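Local coordinates for putative exported protein (Peptoclostridium difficile, PDB 5TTA) that is of unknown function but is probably exported, and belongs to an uncharacterised family grouped with the E-set domains, at residues W57-I62 against A187-D192; E69-D74 against Q175-P180; Y92-N97 against Y130-R135. One frame throughout, in Å; residues are numbered along the deposited sequence.

Contact 1. Residues W57-I62 against A187-D192; sequences WPSNVI and AFLLFD
Phe188 and Asn60 form the hydrogen-bonded pair of a short antiparallel beta ladder, which sets the edge strand 183-189 against strand 58-66, the middle strand of a three-stranded sheet. The bond from Asn60 N to Phe188 O is 2.7 Å, Phe188 N returns one to Asn60 O, and Leu190 N to Pro58 O carries the pairing past the end of the edge strand. The side chains then sort by face. Val61 CG2 meets Ala187 CB on one face, whereas Phe188 lies on the other, with Asn60 O at the edge of its ring and CE1 touching Ile62 CD1 at 3.6 Å. Ile62 CG1 is anti to its carbonyl carbon (chi1 -51°), which carries CD1 to that ring. Beyond the ladder, Phe191 turns its edge onto one face of the Trp57 six-membered ring in a T-shaped stack, planes at 82° and centroids 5.2 Å apart. With CG likewise anti to the carbonyl carbon (chi1 -66°), Phe191 brings CE2 and CZ over the indole, which is anchored by its NE1 bond to Gly117 O. Leu189 splits its methyls between two neighbours: CD1 approaches Trp57 CE3 and CZ3, while CD2 lies 3.4 Å from Ser59 OG.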
loop_
_atom_site.group_PDB
_atom_site.type_symbol
_atom_site.label_atom_id
_atom_site.label_comp_id
_atom_site.label_asym_id
_atom_site.label_seq_id
_atom_site.Cartn_x
_atom_site.Cartn_y
_atom_site.Cartn_z
ATOM N N TRP A 57 -19.817 -8.784 22.540
ATOM C CA TRP A 57 -20.170 -8.282 21.222
ATOM C C TRP A 57 -20.497 -9.444 20.276
ATOM O O TRP A 57 -19.851 -10.500 20.333
ATOM C CB TRP A 57 -19.052 -7.447 20.630
ATOM C CG TRP A 57 -18.962 -6.029 21.183
ATOM C CD1 TRP A 57 -19.625 -5.503 22.276
ATOM C CD2 TRP A 57 -18.132 -4.994 20.677
ATOM N NE1 TRP A 57 -19.275 -4.178 22.442
ATOM C CE2 TRP A 57 -18.351 -3.845 21.479
ATOM C CE3 TRP A 57 -17.240 -4.910 19.594
ATOM C CZ2 TRP A 57 -17.705 -2.633 21.233
ATOM C CZ3 TRP A 57 -16.592 -3.700 19.359
ATOM C CH2 TRP A 57 -16.820 -2.582 20.184
ATOM N N PRO A 58 -21.491 -9.277 19.402
ATOM C CA PRO A 58 -21.901 -10.346 18.469
ATOM C C PRO A 58 -21.122 -10.326 17.168
ATOM O O PRO A 58 -20.873 -9.270 16.581
ATOM C CB PRO A 58 -23.375 -10.007 18.182
ATOM C CG PRO A 58 -23.401 -8.485 18.197
ATOM C CD PRO A 58 -22.338 -8.073 19.289
ATOM N N SER A 59 -20.778 -11.524 16.680
ATOM C CA SER A 59 -20.171 -11.644 15.358
ATOM C C SER A 59 -20.812 -12.791 14.587
ATOM O O SER A 59 -21.168 -13.826 15.152
ATOM C CB SER A 59 -18.652 -11.926 15.402
ATOM O OG SER A 59 -17.888 -10.852 15.939
ATOM N N ASN A 60 -20.881 -12.616 13.271
ATOM C CA ASN A 60 -21.187 -13.720 12.355
ATOM C C ASN A 60 -19.892 -14.503 12.156
ATOM O O ASN A 60 -18.953 -13.999 11.530
ATOM C CB ASN A 60 -21.720 -13.103 11.059
ATOM C CG ASN A 60 -21.923 -14.109 9.931
ATOM O OD1 ASN A 60 -22.022 -13.719 8.761
ATOM N ND2 ASN A 60 -21.995 -15.351 10.263
ATOM N N VAL A 61 -19.802 -15.704 12.715
ATOM C CA VAL A 61 -18.573 -16.490 12.644
ATOM C C VAL A 61 -18.764 -17.586 11.602
ATOM O O VAL A 61 -19.604 -18.481 11.768
ATOM C CB VAL A 61 -18.197 -17.075 14.009
ATOM C CG1 VAL A 61 -16.891 -17.912 13.882
ATOM C CG2 VAL A 61 -18.016 -15.913 15.042
ATOM N N ILE A 62 -17.994 -17.502 10.521
ATOM C CA ILE A 62 -18.048 -18.461 9.412
ATOM C C ILE A 62 -16.873 -19.419 9.557
ATOM O O ILE A 62 -15.707 -18.997 9.494
ATOM C CB ILE A 62 -18.013 -17.739 8.056
ATOM C CG1 ILE A 62 -19.085 -16.643 8.056
ATOM C CG2 ILE A 62 -18.223 -18.763 6.914
ATOM C CD1 ILE A 62 -19.077 -15.742 6.843
ATOM N N ALA A 187 -14.526 -14.061 11.194
ATOM C CA ALA A 187 -15.568 -13.475 12.035
ATOM C C ALA A 187 -15.848 -12.035 11.631
ATOM O O ALA A 187 -14.922 -11.265 11.351
ATOM C CB ALA A 187 -15.183 -13.515 13.516
ATOM N N PHE A 188 -17.130 -11.671 11.610
ATOM C CA PHE A 188 -17.558 -10.337 11.201
ATOM C C PHE A 188 -18.582 -9.803 12.194
ATOM O O PHE A 188 -19.650 -10.397 12.364
ATOM C CB PHE A 188 -18.150 -10.376 9.794
ATOM C CG PHE A 188 -17.304 -11.134 8.818
ATOM C CD1 PHE A 188 -17.482 -12.505 8.650
ATOM C CD2 PHE A 188 -16.326 -10.480 8.080
ATOM C CE1 PHE A 188 -16.722 -13.215 7.748
ATOM C CE2 PHE A 188 -15.541 -11.193 7.174
ATOM C CZ PHE A 188 -15.759 -12.554 6.996
ATOM N N LEU A 189 -18.258 -8.666 12.828
ATOM C CA LEU A 189 -19.166 -8.049 13.797
ATOM C C LEU A 189 -20.551 -7.846 13.178
ATOM O O LEU A 189 -20.676 -7.443 12.016
ATOM C CB LEU A 189 -18.577 -6.709 14.293
ATOM C CG LEU A 189 -17.385 -6.889 15.256
ATOM C CD1 LEU A 189 -16.669 -5.542 15.590
ATOM C CD2 LEU A 189 -17.917 -7.519 16.528
ATOM N N LEU A 190 -21.600 -8.150 13.958
ATOM C CA LEU A 190 -22.997 -8.110 13.452
ATOM C C LEU A 190 -23.892 -7.448 14.513
ATOM O O LEU A 190 -24.629 -8.104 15.253
ATOM C CB LEU A 190 -23.469 -9.513 13.076
ATOM C CG LEU A 190 -24.755 -9.566 12.233
ATOM C CD1 LEU A 190 -24.388 -9.051 10.857
ATOM C CD2 LEU A 190 -25.259 -10.970 12.132
ATOM N N PHE A 191 -23.784 -6.110 14.600
ATOM C CA PHE A 191 -24.496 -5.323 15.599
ATOM C C PHE A 191 -25.979 -5.161 15.307
ATOM O O PHE A 191 -26.773 -5.108 16.247
ATOM C CB PHE A 191 -23.852 -3.941 15.719
ATOM C CG PHE A 191 -22.456 -3.980 16.257
ATOM C CD1 PHE A 191 -21.390 -3.590 15.472
ATOM C CD2 PHE A 191 -22.212 -4.462 17.544
ATOM C CE1 PHE A 191 -20.086 -3.620 15.969
ATOM C CE2 PHE A 191 -20.911 -4.496 18.066
ATOM C CZ PHE A 191 -19.846 -4.079 17.276
ATOM N N ASP A 192 -26.388 -5.104 14.037
ATOM C CA ASP A 192 -27.808 -4.882 13.742
ATOM C C ASP A 192 -28.675 -6.003 14.315
ATOM O O ASP A 192 -28.352 -7.189 14.175
ATOM C CB ASP A 192 -28.022 -4.757 12.232
ATOM C CG ASP A 192 -29.405 -4.194 11.886
ATOM O OD1 ASP A 192 -30.056 -3.612 12.779
ATOM O OD2 ASP A 192 -29.845 -4.337 10.725
#

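Contact 2. Residues E69-D74 against Q175-P180; sequences EKAIMD and QNAIAP
Ile72 and Ile178 face each other as a single antiparallel beta bridge, the one point where the loop following helix 156-175 pairs with the start of strand 72-82. Both backbone bonds of the hydrogen-bonded pair are made: Ile72 N reaches Ile178 O at 2.9 Å with an N-H...O angle of 168°, and Ile178 N reaches Ile72 O in return. The tight part of the contact surrounds this bridge. Ala177 points its methyl at the opposite chain, and its CB comes to 3.2 Å from Ile72 O, the carbonyl that also accepts the bond from Ile178 N. The same methyl also meets Ala71 CB, at 3.9 Å from Ala177 CB. Ile178 O is shared as well: besides Ile72 N it receives a bond from Asn66 ND2, and Ala71 CA makes a C-H...O contact with it. The two isoleucines approach only at their CB atoms, with 4.4 Å between Ile72 CB and Ile178 CB. In both, CG1 is anti to the carbonyl carbon (chi1 -71° in Ile72, -57° in Ile178), and on the two opposed chains the CD1 arms part from each other; the Ile72 side chain continues onto Phe215 of strand 205-215.

Toward Glu69 the contact opens to solvent. No hydrogen bond crosses there; the Pro180 ring instead lies against the backbone, its CD near Ala71 N. The Glu69 and Lys70 side chains set out away from the loop, and Lys70 makes a cation-pi contact with Phe215. At the buried end, the CB bond of Met73, present as selenomethionine, points away from the loop, and the side chain packs on Ala173 of the helix; with Asp74 it forms a classic beta bulge opposite Thr214. On the exposed side, the last touch is Pro180 CG, 3.5 Å from Glu69 O.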
loop_
_atom_site.group_PDB
_atom_site.type_symbol
_atom_site.label_atom_id
_atom_site.label_comp_id
_atom_site.label_asym_id
_atom_site.label_seq_id
_atom_site.Cartn_x
_atom_site.Cartn_y
_atom_site.Cartn_z
ATOM N N GLU A 69 -6.057 -28.287 -2.983
ATOM C CA GLU A 69 -4.612 -28.413 -2.869
ATOM C C GLU A 69 -3.885 -27.089 -3.076
ATOM O O GLU A 69 -2.652 -27.065 -3.114
ATOM C CB GLU A 69 -4.115 -29.459 -3.864
ATOM C CG GLU A 69 -4.595 -30.862 -3.534
ATOM C CD GLU A 69 -4.162 -31.890 -4.570
ATOM O OE1 GLU A 69 -4.272 -31.604 -5.786
ATOM O OE2 GLU A 69 -3.703 -32.983 -4.165
ATOM N N LYS A 70 -4.613 -25.987 -3.171
ATOM C CA LYS A 70 -4.042 -24.688 -3.473
ATOM C C LYS A 70 -4.396 -23.708 -2.372
ATOM O O LYS A 70 -5.491 -23.771 -1.804
ATOM C CB LYS A 70 -4.560 -24.160 -4.815
ATOM C CG LYS A 70 -4.222 -25.044 -6.003
ATOM C CD LYS A 70 -4.884 -24.496 -7.266
ATOM C CE LYS A 70 -6.303 -25.037 -7.440
ATOM N NZ LYS A 70 -6.958 -24.553 -8.696
ATOM N N ALA A 71 -3.455 -22.811 -2.073
ATOM C CA ALA A 71 -3.706 -21.739 -1.118
ATOM C C ALA A 71 -4.725 -20.748 -1.673
ATOM O O ALA A 71 -4.676 -20.385 -2.850
ATOM C CB ALA A 71 -2.403 -21.021 -0.799
ATOM N N ILE A 72 -5.625 -20.277 -0.813
ATOM C CA ILE A 72 -6.712 -19.382 -1.211
ATOM C C ILE A 72 -6.370 -17.955 -0.779
ATOM O O ILE A 72 -6.303 -17.650 0.419
ATOM C CB ILE A 72 -8.054 -19.846 -0.624
ATOM C CG1 ILE A 72 -8.518 -21.129 -1.346
ATOM C CG2 ILE A 72 -9.124 -18.727 -0.722
ATOM C CD1 ILE A 72 -9.646 -21.864 -0.655
HETATM N N MSE A 73 -6.154 -17.075 -1.758
HETATM C CA MSE A 73 -5.765 -15.704 -1.450
HETATM C C MSE A 73 -6.951 -14.749 -1.337
HETATM O O MSE A 73 -6.812 -13.704 -0.707
HETATM C CB MSE A 73 -4.760 -15.177 -2.490
HETATM C CG MSE A 73 -5.350 -14.594 -3.750
HETATM SE SE MSE A 73 -3.927 -13.986 -4.961
HETATM C CE MSE A 73 -3.283 -12.541 -3.929
ATOM N N ASP A 74 -8.113 -15.079 -1.926
ATOM C CA ASP A 74 -9.286 -14.224 -1.792
ATOM C C ASP A 74 -10.543 -15.075 -1.944
ATOM O O ASP A 74 -10.504 -16.187 -2.467
ATOM C CB ASP A 74 -9.259 -13.062 -2.825
ATOM C CG ASP A 74 -10.196 -11.891 -2.453
ATOM O OD1 ASP A 74 -10.776 -11.860 -1.342
ATOM O OD2 ASP A 74 -10.359 -10.986 -3.294
ATOM N N GLN A 175 0.797 -13.985 0.963
ATOM C CA GLN A 175 1.395 -14.408 2.222
ATOM C C GLN A 175 0.344 -14.661 3.299
ATOM O O GLN A 175 0.579 -15.453 4.219
ATOM C CB GLN A 175 2.399 -13.356 2.674
ATOM C CG GLN A 175 3.548 -13.194 1.704
ATOM C CD GLN A 175 4.543 -12.148 2.164
ATOM O OE1 GLN A 175 4.872 -12.070 3.349
ATOM N NE2 GLN A 175 5.009 -11.323 1.233
ATOM N N ASN A 176 -0.815 -14.004 3.203
ATOM C CA ASN A 176 -1.916 -14.203 4.136
ATOM C C ASN A 176 -2.950 -15.224 3.658
ATOM O O ASN A 176 -4.056 -15.252 4.198
ATOM C CB ASN A 176 -2.623 -12.875 4.404
ATOM C CG ASN A 176 -1.825 -11.978 5.286
ATOM O OD1 ASN A 176 -1.632 -12.273 6.462
ATOM N ND2 ASN A 176 -1.334 -10.881 4.726
ATOM N N ALA A 177 -2.622 -16.054 2.679
ATOM C CA ALA A 177 -3.616 -16.962 2.114
ATOM C C ALA A 177 -3.984 -18.078 3.099
ATOM O O ALA A 177 -3.217 -18.428 4.008
ATOM C CB ALA A 177 -3.094 -17.575 0.817
ATOM N N ILE A 178 -5.182 -18.632 2.915
ATOM C CA ILE A 178 -5.608 -19.818 3.654
ATOM C C ILE A 178 -4.928 -21.027 3.023
ATOM O O ILE A 178 -5.174 -21.345 1.855
ATOM C CB ILE A 178 -7.138 -19.981 3.639
ATOM C CG1 ILE A 178 -7.827 -18.732 4.208
ATOM C CG2 ILE A 178 -7.518 -21.184 4.463
ATOM C CD1 ILE A 178 -9.344 -18.697 4.012
ATOM N N ALA A 179 -4.080 -21.706 3.799
ATOM C CA ALA A 179 -3.267 -22.803 3.279
ATOM C C ALA A 179 -4.139 -24.017 2.985
ATOM O O ALA A 179 -5.222 -24.159 3.565
ATOM C CB ALA A 179 -2.174 -23.163 4.281
ATOM N N PRO A 180 -3.699 -24.914 2.082
ATOM C CA PRO A 180 -4.485 -26.137 1.828
ATOM C C PRO A 180 -4.676 -26.941 3.112
ATOM O O PRO A 180 -3.751 -27.094 3.910
ATOM C CB PRO A 180 -3.640 -26.914 0.800
ATOM C CG PRO A 180 -2.739 -25.903 0.179
ATOM C CD PRO A 180 -2.515 -24.815 1.210
#

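Contact 3. Residues Y92-N97 against Y130-R135; sequences YWDAQN and YSHTYR
Trp93 lies with one face of its indole against His132, whose CB, not its ring, does most of the touching. This methylene sits 3.5 Å from the centroid of the Trp93 five-membered ring, 24° off the ring normal, a clear CH-pi contact. The imidazole runs nearly parallel to the indole, with 15° between the planes, but has slid so far along that the rings barely overlap; the two side chains pass each other in opposite directions. His132 CG is anti to the backbone N (chi1 -175°), which sends the imidazole past the indole and toward Asp94. There His132 CE1 comes to 3.7 Å from Asp94 OD2, the two side chains crossing at about a right angle, while OD2 itself is hydrogen-bonded to Ser126 OG.

The tryptophan belongs to a type I beta turn running from Tyr92 to Ala95, and His132 and Tyr134 to strand 131-135, which pairs with strand 72-82 in the larger antiparallel sheet. The turn is thus docked on strand 131-135, and the indole also reaches Cys79 and Ala81 of strand 72-82. At the edge of the indole stand two oxygens of residues 130-135, Tyr130 O near CZ2 and Tyr134 OH, 3.5 Å from Trp93 CE3; NE1 donates to Ser129 O. Tyr134 crosses Trp93 at about a right angle and takes His132 CD2 over the centre of its own ring. No direct hydrogen bond joins the segments; a water does so, donating to Trp93 O at 2.7 Å and accepting from Tyr134 OH at 2.6 Å.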
loop_
_atom_site.group_PDB
_atom_site.type_symbol
_atom_site.label_atom_id
_atom_site.label_comp_id
_atom_site.label_asym_id
_atom_site.label_seq_id
_atom_site.Cartn_x
_atom_site.Cartn_y
_atom_site.Cartn_z
ATOM N N TYR A 92 -28.578 -4.147 8.195
ATOM C CA TYR A 92 -27.362 -3.362 8.011
ATOM C C TYR A 92 -26.183 -4.264 8.382
ATOM O O TYR A 92 -25.676 -4.245 9.511
ATOM C CB TYR A 92 -27.402 -2.099 8.875
ATOM C CG TYR A 92 -28.472 -1.107 8.482
ATOM C CD1 TYR A 92 -28.336 -0.321 7.339
ATOM C CD2 TYR A 92 -29.608 -0.938 9.268
ATOM C CE1 TYR A 92 -29.302 0.607 6.988
ATOM C CE2 TYR A 92 -30.593 0.006 8.921
ATOM C CZ TYR A 92 -30.422 0.769 7.780
ATOM O OH TYR A 92 -31.375 1.686 7.409
ATOM N N TRP A 93 -25.745 -5.082 7.403
ATOM C CA TRP A 93 -24.841 -6.195 7.693
ATOM C C TRP A 93 -23.494 -5.738 8.243
ATOM O O TRP A 93 -22.901 -6.429 9.084
ATOM C CB TRP A 93 -24.581 -7.021 6.431
ATOM C CG TRP A 93 -25.720 -7.910 6.042
ATOM C CD1 TRP A 93 -26.826 -7.577 5.296
ATOM C CD2 TRP A 93 -25.862 -9.287 6.395
ATOM N NE1 TRP A 93 -27.643 -8.691 5.154
ATOM C CE2 TRP A 93 -27.063 -9.752 5.807
ATOM C CE3 TRP A 93 -25.067 -10.185 7.132
ATOM C CZ2 TRP A 93 -27.515 -11.078 5.966
ATOM C CZ3 TRP A 93 -25.494 -11.494 7.286
ATOM C CH2 TRP A 93 -26.718 -11.944 6.690
ATOM N N ASP A 94 -22.942 -4.655 7.698
ATOM C CA ASP A 94 -21.634 -4.145 8.104
ATOM C C ASP A 94 -21.733 -2.847 8.906
ATOM O O ASP A 94 -20.819 -2.020 8.856
ATOM C CB ASP A 94 -20.722 -3.957 6.887
ATOM C CG ASP A 94 -21.334 -3.092 5.794
ATOM O OD1 ASP A 94 -22.410 -2.483 6.009
ATOM O OD2 ASP A 94 -20.722 -3.001 4.693
ATOM N N ALA A 95 -22.795 -2.686 9.704
ATOM C CA ALA A 95 -22.926 -1.495 10.537
ATOM C C ALA A 95 -21.809 -1.432 11.574
ATOM O O ALA A 95 -21.351 -2.456 12.091
ATOM C CB ALA A 95 -24.272 -1.483 11.245
ATOM N N GLN A 96 -21.406 -0.209 11.914
ATOM C CA GLN A 96 -20.446 0.034 12.980
ATOM C C GLN A 96 -21.165 0.364 14.284
ATOM O O GLN A 96 -22.288 0.871 14.287
ATOM C CB GLN A 96 -19.507 1.187 12.628
ATOM C CG GLN A 96 -18.694 0.991 11.361
ATOM C CD GLN A 96 -17.772 2.166 11.088
ATOM O OE1 GLN A 96 -16.578 2.111 11.398
ATOM N NE2 GLN A 96 -18.319 3.241 10.510
ATOM N N ASN A 97 -20.497 0.082 15.396
ATOM C CA ASN A 97 -21.064 0.379 16.696
ATOM C C ASN A 97 -20.877 1.858 16.989
ATOM O O ASN A 97 -19.929 2.486 16.514
ATOM C CB ASN A 97 -20.399 -0.477 17.781
ATOM C CG ASN A 97 -18.888 -0.293 17.836
ATOM O OD1 ASN A 97 -18.164 -0.625 16.898
ATOM N ND2 ASN A 97 -18.407 0.252 18.937
ATOM N N TYR A 130 -31.204 -7.845 2.196
ATOM C CA TYR A 130 -31.316 -9.248 2.610
ATOM C C TYR A 130 -29.972 -9.979 2.566
ATOM O O TYR A 130 -29.773 -10.961 3.288
ATOM C CB TYR A 130 -32.327 -10.002 1.727
ATOM C CG TYR A 130 -33.795 -9.711 2.028
ATOM C CD1 TYR A 130 -34.391 -10.159 3.204
ATOM C CD2 TYR A 130 -34.586 -9.007 1.114
ATOM C CE1 TYR A 130 -35.734 -9.888 3.486
ATOM C CE2 TYR A 130 -35.919 -8.750 1.380
ATOM C CZ TYR A 130 -36.485 -9.188 2.562
ATOM O OH TYR A 130 -37.811 -8.909 2.814
ATOM N N SER A 131 -29.057 -9.564 1.709
ATOM C CA SER A 131 -27.804 -10.290 1.572
ATOM C C SER A 131 -26.588 -9.400 1.816
ATOM O O SER A 131 -26.629 -8.182 1.652
ATOM C CB SER A 131 -27.668 -10.905 0.182
ATOM O OG SER A 131 -27.518 -9.871 -0.771
ATOM N N HIS A 132 -25.469 -10.040 2.146
ATOM C CA HIS A 132 -24.186 -9.358 2.183
ATOM C C HIS A 132 -23.101 -10.279 1.651
ATOM O O HIS A 132 -23.068 -11.469 1.976
ATOM C CB HIS A 132 -23.805 -8.912 3.606
ATOM C CG HIS A 132 -22.544 -8.107 3.645
ATOM N ND1 HIS A 132 -22.467 -6.841 3.115
ATOM C CD2 HIS A 132 -21.313 -8.384 4.145
ATOM C CE1 HIS A 132 -21.246 -6.361 3.298
ATOM N NE2 HIS A 132 -20.523 -7.283 3.913
ATOM N N THR A 133 -22.187 -9.731 0.860
ATOM C CA THR A 133 -21.090 -10.533 0.342
ATOM C C THR A 133 -19.818 -10.109 1.053
ATOM O O THR A 133 -19.336 -8.991 0.843
ATOM C CB THR A 133 -20.959 -10.404 -1.173
ATOM O OG1 THR A 133 -22.121 -10.987 -1.781
ATOM C CG2 THR A 133 -19.728 -11.164 -1.658
ATOM N N TYR A 134 -19.287 -11.014 1.870
ATOM C CA TYR A 134 -18.007 -10.812 2.535
ATOM C C TYR A 134 -16.852 -11.153 1.591
ATOM O O TYR A 134 -16.893 -12.151 0.859
ATOM C CB TYR A 134 -17.945 -11.681 3.787
ATOM C CG TYR A 134 -18.944 -11.344 4.851
ATOM C CD1 TYR A 134 -18.708 -10.270 5.748
ATOM C CD2 TYR A 134 -20.124 -12.096 5.009
ATOM C CE1 TYR A 134 -19.629 -9.957 6.749
ATOM C CE2 TYR A 134 -21.055 -11.792 6.010
ATOM C CZ TYR A 134 -20.783 -10.710 6.889
ATOM O OH TYR A 134 -21.670 -10.397 7.893
ATOM N N ARG A 135 -15.807 -10.326 1.612
ATOM C CA ARG A 135 -14.628 -10.539 0.777
ATOM C C ARG A 135 -13.397 -10.631 1.669
ATOM O O ARG A 135 -13.247 -9.831 2.602
ATOM C CB ARG A 135 -14.522 -9.411 -0.252
ATOM C CG ARG A 135 -13.542 -9.663 -1.363
ATOM C CD ARG A 135 -13.774 -8.697 -2.525
ATOM N NE ARG A 135 -13.096 -7.425 -2.306
ATOM C CZ ARG A 135 -11.860 -7.163 -2.720
ATOM N NH1 ARG A 135 -11.167 -8.085 -3.379
ATOM N NH2 ARG A 135 -11.317 -5.979 -2.472
HETATM O O HOH W 1 -21.126 -8.442 9.488
#

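How the contacts relate
From the N terminus, residues 57-62 come first and open the longest loop, which contact 1 closes at 187-192. The next strand begins at 69-74, and contact 2 closes a second loop at 175-180, nested inside the first. Within that lies the shortest loop, from 92-97 to 130-135, closed by contact 3; none of the three cross. Contact 1 belongs to the three-stranded sheet, while contacts 2 and 3 both reach the five-stranded one, where a salt bridge from Asp74 to Arg135 connects them. Phe188 stacked on Tyr134, and the hydrogen bond from Tyr92 N to Asp192 OD2, join contact 1 to contact 3. Contacts 1 and 2 do not touch, their nearest atoms about 8 Å apart.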